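Local coordinates for protein putative polyketide synthase (Streptomyces coelicolor, PDB 1U0M) that condenses five malonyl-CoA units into a linear pentaketide and cyclises it to 1,3,6,8-tetrahydroxynaphthalene, a precursor of melanin and naphthoquinone metabolites, at residues A[274-286]-A[292-306]. Numbering follows the deposited sequence.
Sequences FYIVHAGGPRILD and LEVDPHAFRFSRATL
Tyr275 packs its ring against hydrophobic side chains of 292-299. Val294 comes over one face, its CG1 4.0 Å from the ring centroid in a CH-pi contact, while Leu292 CD2 meets the edge in the ring plane. The edge of Tyr275 is turned in offset edge-to-face fashion to the face of Phe299, the planes at 87°. A tyrosine suits this place because its flat ring offers a face and an edge to apolar neighbours, while its hydroxyl hydrogen-bonds to Ser270 O.

Leu285 reaches in from helix 281-286. Its CG lies anti to the backbone N (chi1 -164°), which sends the branched end toward helix 300-306: CD2 stands 3.5 Å from Phe299 CB and also lies over one face of the Arg303 guanidinium. Arg303 also forms a long, hence weak, salt bridge with Asp286 (OD1 to NH2 3.7 Å), and its NH2 has no hydrogen-bonding partner in the model. The Phe299 ring meets Val277 CG2 from the strand.

These pieces belong to the C-terminal half of the thiolase fold: strand 276-278, at one margin of the mixed sheet, runs into helix 281-291, and helix 300-306 returns nearly antiparallel to 281-286. Where helix 300-306 passes the strand, small Ser302 allows a close approach, and its OG hydroxyl donates a hydrogen bond to Val277 O (2.6 Å), approaching at a C=O···OG angle of 137° from a position tilted out of the carbonyl plane. Farther along, Leu306 CD1 packs 3.3 Å from the carbonyl O of Ala279, whose side chain is about 8 Å from that of Cys146, the probable active-site cysteine.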
loop_
_atom_site.group_PDB
_atom_site.type_symbol
_atom_site.label_atom_id
_atom_site.label_comp_id
_atom_site.label_asym_id
_atom_site.label_seq_id
_atom_site.Cartn_x
_atom_site.Cartn_y
_atom_site.Cartn_z
ATOM N N PHE A 274 -13.657 11.342 24.474
ATOM C CA PHE A 274 -12.497 11.302 23.587
ATOM C C PHE A 274 -12.834 11.555 22.120
ATOM O O PHE A 274 -13.675 10.865 21.546
ATOM C CB PHE A 274 -11.859 9.927 23.705
ATOM C CG PHE A 274 -10.426 9.946 24.098
ATOM C CD1 PHE A 274 -9.990 10.744 25.146
ATOM C CD2 PHE A 274 -9.516 9.118 23.453
ATOM C CE1 PHE A 274 -8.661 10.713 25.552
ATOM C CE2 PHE A 274 -8.188 9.077 23.846
ATOM C CZ PHE A 274 -7.757 9.874 24.899
ATOM N N TYR A 275 -12.164 12.527 21.508
ATOM C CA TYR A 275 -12.390 12.829 20.098
ATOM C C TYR A 275 -11.126 13.265 19.367
ATOM O O TYR A 275 -10.699 14.417 19.469
ATOM C CB TYR A 275 -13.462 13.904 19.936
ATOM C CG TYR A 275 -14.879 13.377 19.979
ATOM C CD1 TYR A 275 -15.488 13.035 21.187
ATOM C CD2 TYR A 275 -15.612 13.218 18.806
ATOM C CE1 TYR A 275 -16.801 12.548 21.223
ATOM C CE2 TYR A 275 -16.919 12.730 18.831
ATOM C CZ TYR A 275 -17.509 12.400 20.041
ATOM O OH TYR A 275 -18.812 11.947 20.053
ATOM N N ILE A 276 -10.534 12.333 18.628
ATOM C CA ILE A 276 -9.324 12.596 17.856
ATOM C C ILE A 276 -9.592 12.209 16.402
ATOM O O ILE A 276 -9.224 11.120 15.960
ATOM C CB ILE A 276 -8.132 11.771 18.395
ATOM C CG1 ILE A 276 -7.875 12.124 19.863
ATOM C CG2 ILE A 276 -6.890 12.040 17.565
ATOM C CD1 ILE A 276 -7.490 13.568 20.094
ATOM N N VAL A 277 -10.246 13.104 15.668
ATOM C CA VAL A 277 -10.580 12.847 14.276
ATOM C C VAL A 277 -9.852 13.789 13.325
ATOM O O VAL A 277 -9.636 14.957 13.643
ATOM C CB VAL A 277 -12.090 13.002 14.032
ATOM C CG1 VAL A 277 -12.860 12.339 15.149
ATOM C CG2 VAL A 277 -12.454 14.468 13.925
ATOM N N HIS A 278 -9.481 13.277 12.154
ATOM C CA HIS A 278 -8.792 14.093 11.169
ATOM C C HIS A 278 -9.686 14.497 10.012
ATOM O O HIS A 278 -10.261 13.657 9.320
ATOM C CB HIS A 278 -7.564 13.374 10.605
ATOM C CG HIS A 278 -7.008 14.023 9.373
ATOM N ND1 HIS A 278 -6.794 15.381 9.281
ATOM C CD2 HIS A 278 -6.653 13.505 8.174
ATOM C CE1 HIS A 278 -6.334 15.672 8.078
ATOM N NE2 HIS A 278 -6.239 14.553 7.387
ATOM N N ALA A 279 -9.782 15.804 9.816
ATOM C CA ALA A 279 -10.565 16.379 8.737
ATOM C C ALA A 279 -9.736 17.552 8.215
ATOM O O ALA A 279 -9.146 18.303 8.998
ATOM C CB ALA A 279 -11.915 16.862 9.265
ATOM N N GLY A 280 -9.677 17.692 6.895
ATOM C CA GLY A 280 -8.908 18.771 6.305
ATOM C C GLY A 280 -9.516 20.138 6.544
ATOM O O GLY A 280 -10.600 20.440 6.050
ATOM N N GLY A 281 -8.818 20.973 7.302
ATOM C CA GLY A 281 -9.322 22.303 7.580
ATOM C C GLY A 281 -10.491 22.270 8.541
ATOM O O GLY A 281 -11.300 21.345 8.496
ATOM N N PRO A 282 -10.614 23.278 9.419
ATOM C CA PRO A 282 -11.697 23.360 10.402
ATOM C C PRO A 282 -13.090 23.385 9.789
ATOM O O PRO A 282 -14.077 23.110 10.472
ATOM C CB PRO A 282 -11.375 24.646 11.161
ATOM C CG PRO A 282 -10.719 25.489 10.113
ATOM C CD PRO A 282 -9.786 24.496 9.458
ATOM N N ARG A 283 -13.172 23.720 8.506
ATOM C CA ARG A 283 -14.466 23.766 7.844
ATOM C C ARG A 283 -15.100 22.387 7.940
ATOM O O ARG A 283 -16.169 22.219 8.527
ATOM C CB ARG A 283 -14.320 24.184 6.368
ATOM C CG ARG A 283 -13.526 23.225 5.472
ATOM C CD ARG A 283 -12.018 23.397 5.614
ATOM N NE ARG A 283 -11.565 24.708 5.148
ATOM C CZ ARG A 283 -11.729 25.163 3.909
ATOM N NH1 ARG A 283 -12.337 24.417 2.996
ATOM N NH2 ARG A 283 -11.287 26.372 3.582
ATOM N N ILE A 284 -14.414 21.400 7.375
ATOM C CA ILE A 284 -14.876 20.023 7.375
ATOM C C ILE A 284 -14.977 19.481 8.798
ATOM O O ILE A 284 -15.827 18.642 9.094
ATOM C CB ILE A 284 -13.913 19.135 6.561
ATOM C CG1 ILE A 284 -13.867 19.620 5.112
ATOM C CG2 ILE A 284 -14.352 17.684 6.627
ATOM C CD1 ILE A 284 -12.862 18.884 4.252
ATOM N N LEU A 285 -14.114 19.971 9.679
ATOM C CA LEU A 285 -14.115 19.519 11.062
ATOM C C LEU A 285 -15.328 20.050 11.815
ATOM O O LEU A 285 -15.840 19.392 12.720
ATOM C CB LEU A 285 -12.834 19.968 11.765
ATOM C CG LEU A 285 -12.502 19.266 13.083
ATOM C CD1 LEU A 285 -12.247 17.792 12.824
ATOM C CD2 LEU A 285 -11.277 19.907 13.710
ATOM N N ASP A 286 -15.787 21.241 11.439
ATOM C CA ASP A 286 -16.942 21.852 12.089
ATOM C C ASP A 286 -18.272 21.271 11.637
ATOM O O ASP A 286 -19.276 21.382 12.342
ATOM C CB ASP A 286 -16.944 23.363 11.871
ATOM C CG ASP A 286 -16.092 24.090 12.886
ATOM O OD1 ASP A 286 -16.266 23.825 14.094
ATOM O OD2 ASP A 286 -15.254 24.924 12.486
ATOM N N LEU A 292 -22.914 15.440 13.748
ATOM C CA LEU A 292 -22.743 14.381 14.740
ATOM C C LEU A 292 -23.382 14.866 16.029
ATOM O O LEU A 292 -24.111 14.126 16.684
ATOM C CB LEU A 292 -21.258 14.064 14.989
ATOM C CG LEU A 292 -21.023 12.664 15.557
ATOM C CD1 LEU A 292 -21.033 11.665 14.412
ATOM C CD2 LEU A 292 -19.705 12.595 16.279
ATOM N N GLU A 293 -23.092 16.114 16.391
ATOM C CA GLU A 293 -23.667 16.734 17.580
ATOM C C GLU A 293 -22.910 16.500 18.869
ATOM O O GLU A 293 -23.488 16.154 19.890
ATOM C CB GLU A 293 -25.123 16.280 17.756
ATOM C CG GLU A 293 -25.951 16.347 16.478
ATOM C CD GLU A 293 -27.279 15.655 16.602
ATOM O OE1 GLU A 293 -27.340 14.581 17.233
ATOM O OE2 GLU A 293 -28.269 16.169 16.051
ATOM N N VAL A 294 -21.604 16.696 18.802
ATOM C CA VAL A 294 -20.764 16.569 19.968
ATOM C C VAL A 294 -20.702 18.014 20.428
ATOM O O VAL A 294 -21.673 18.563 20.965
ATOM C CB VAL A 294 -19.366 16.021 19.609
ATOM C CG1 VAL A 294 -18.406 16.195 20.773
ATOM C CG2 VAL A 294 -19.483 14.573 19.253
ATOM N N ASP A 295 -19.576 18.649 20.168
ATOM C CA ASP A 295 -19.376 20.031 20.546
ATOM C C ASP A 295 -18.206 20.473 19.696
ATOM O O ASP A 295 -17.353 19.642 19.319
ATOM C CB ASP A 295 -19.108 20.149 22.073
ATOM C CG ASP A 295 -17.832 19.474 22.530
ATOM O OD1 ASP A 295 -16.761 19.864 22.043
ATOM O OD2 ASP A 295 -17.875 18.565 23.391
ATOM N N PRO A 296 -18.162 21.757 19.308
ATOM C CA PRO A 296 -17.000 22.147 18.482
ATOM C C PRO A 296 -15.691 21.751 19.185
ATOM O O PRO A 296 -14.910 20.941 18.688
ATOM C CB PRO A 296 -17.129 23.661 18.336
ATOM C CG PRO A 296 -18.377 24.056 19.053
ATOM C CD PRO A 296 -19.020 22.889 19.694
ATOM N N HIS A 297 -15.509 22.333 20.365
ATOM C CA HIS A 297 -14.372 22.148 21.263
ATOM C C HIS A 297 -13.878 20.709 21.396
ATOM O O HIS A 297 -12.779 20.479 21.889
ATOM C CB HIS A 297 -14.762 22.682 22.654
ATOM C CG HIS A 297 -13.645 22.678 23.652
ATOM N ND1 HIS A 297 -12.544 23.503 23.538
ATOM C CD2 HIS A 297 -13.468 21.967 24.793
ATOM C CE1 HIS A 297 -11.743 23.303 24.570
ATOM N NE2 HIS A 297 -12.280 22.378 25.346
ATOM N N ALA A 298 -14.682 19.752 20.951
ATOM C CA ALA A 298 -14.317 18.345 21.048
ATOM C C ALA A 298 -13.061 18.030 20.251
ATOM O O ALA A 298 -12.175 17.316 20.725
ATOM C CB ALA A 298 -15.470 17.471 20.570
ATOM N N PHE A 299 -12.995 18.566 19.037
ATOM C CA PHE A 299 -11.847 18.344 18.164
ATOM C C PHE A 299 -10.838 19.456 18.374
ATOM O O PHE A 299 -10.379 20.080 17.418
ATOM C CB PHE A 299 -12.290 18.322 16.702
ATOM C CG PHE A 299 -13.628 17.695 16.493
ATOM C CD1 PHE A 299 -14.785 18.461 16.571
ATOM C CD2 PHE A 299 -13.740 16.331 16.268
ATOM C CE1 PHE A 299 -16.038 17.876 16.432
ATOM C CE2 PHE A 299 -14.988 15.735 16.128
ATOM C CZ PHE A 299 -16.139 16.509 16.210
ATOM N N ARG A 300 -10.508 19.702 19.636
ATOM C CA ARG A 300 -9.554 20.736 20.001
ATOM C C ARG A 300 -8.141 20.338 19.593
ATOM O O ARG A 300 -7.345 21.181 19.176
ATOM C CB ARG A 300 -9.603 20.979 21.514
ATOM C CG ARG A 300 -8.516 21.915 22.028
ATOM C CD ARG A 300 -8.674 22.260 23.512
ATOM N NE ARG A 300 -8.442 21.128 24.411
ATOM C CZ ARG A 300 -9.334 20.178 24.681
ATOM N NH1 ARG A 300 -10.536 20.212 24.121
ATOM N NH2 ARG A 300 -9.023 19.197 25.519
ATOM N N PHE A 301 -7.844 19.048 19.719
ATOM C CA PHE A 301 -6.524 18.513 19.391
ATOM C C PHE A 301 -6.277 18.449 17.890
ATOM O O PHE A 301 -5.186 18.761 17.419
ATOM C CB PHE A 301 -6.374 17.126 20.020
ATOM C CG PHE A 301 -6.459 17.141 21.517
ATOM C CD1 PHE A 301 -5.354 17.498 22.287
ATOM C CD2 PHE A 301 -7.658 16.853 22.161
ATOM C CE1 PHE A 301 -5.444 17.573 23.672
ATOM C CE2 PHE A 301 -7.757 16.925 23.546
ATOM C CZ PHE A 301 -6.645 17.286 24.301
ATOM N N SER A 302 -7.296 18.047 17.143
ATOM C CA SER A 302 -7.179 17.967 15.697
ATOM C C SER A 302 -6.945 19.375 15.171
ATOM O O SER A 302 -5.974 19.636 14.455
ATOM C CB SER A 302 -8.470 17.409 15.095
ATOM O OG SER A 302 -8.893 16.245 15.784
ATOM N N ARG A 303 -7.840 20.282 15.547
ATOM C CA ARG A 303 -7.750 21.666 15.114
ATOM C C ARG A 303 -6.415 22.294 15.507
ATOM O O ARG A 303 -5.936 23.210 14.840
ATOM C CB ARG A 303 -8.915 22.476 15.692
ATOM C CG ARG A 303 -9.133 23.809 14.987
ATOM C CD ARG A 303 -10.463 24.476 15.351
ATOM N NE ARG A 303 -11.627 23.694 14.936
ATOM C CZ ARG A 303 -12.165 22.709 15.650
ATOM N NH1 ARG A 303 -11.648 22.382 16.828
ATOM N NH2 ARG A 303 -13.218 22.045 15.183
ATOM N N ALA A 304 -5.811 21.797 16.580
ATOM C CA ALA A 304 -4.526 22.314 17.040
ATOM C C ALA A 304 -3.401 21.928 16.075
ATOM O O ALA A 304 -2.483 22.714 15.823
ATOM C CB ALA A 304 -4.220 21.780 18.432
ATOM N N THR A 305 -3.468 20.711 15.541
ATOM C CA THR A 305 -2.450 20.240 14.600
ATOM C C THR A 305 -2.536 21.063 13.322
ATOM O O THR A 305 -1.523 21.494 12.770
ATOM C CB THR A 305 -2.666 18.755 14.225
ATOM O OG1 THR A 305 -2.611 17.952 15.407
ATOM C CG2 THR A 305 -1.598 18.278 13.240
ATOM N N LEU A 306 -3.758 21.290 12.860
ATOM C CA LEU A 306 -3.967 22.034 11.628
ATOM C C LEU A 306 -3.558 23.503 11.763
ATOM O O LEU A 306 -3.017 24.094 10.827
ATOM C CB LEU A 306 -5.437 21.909 11.201
ATOM C CG LEU A 306 -6.033 20.489 11.206
ATOM C CD1 LEU A 306 -7.496 20.547 10.777
ATOM C CD2 LEU A 306 -5.251 19.577 10.279
#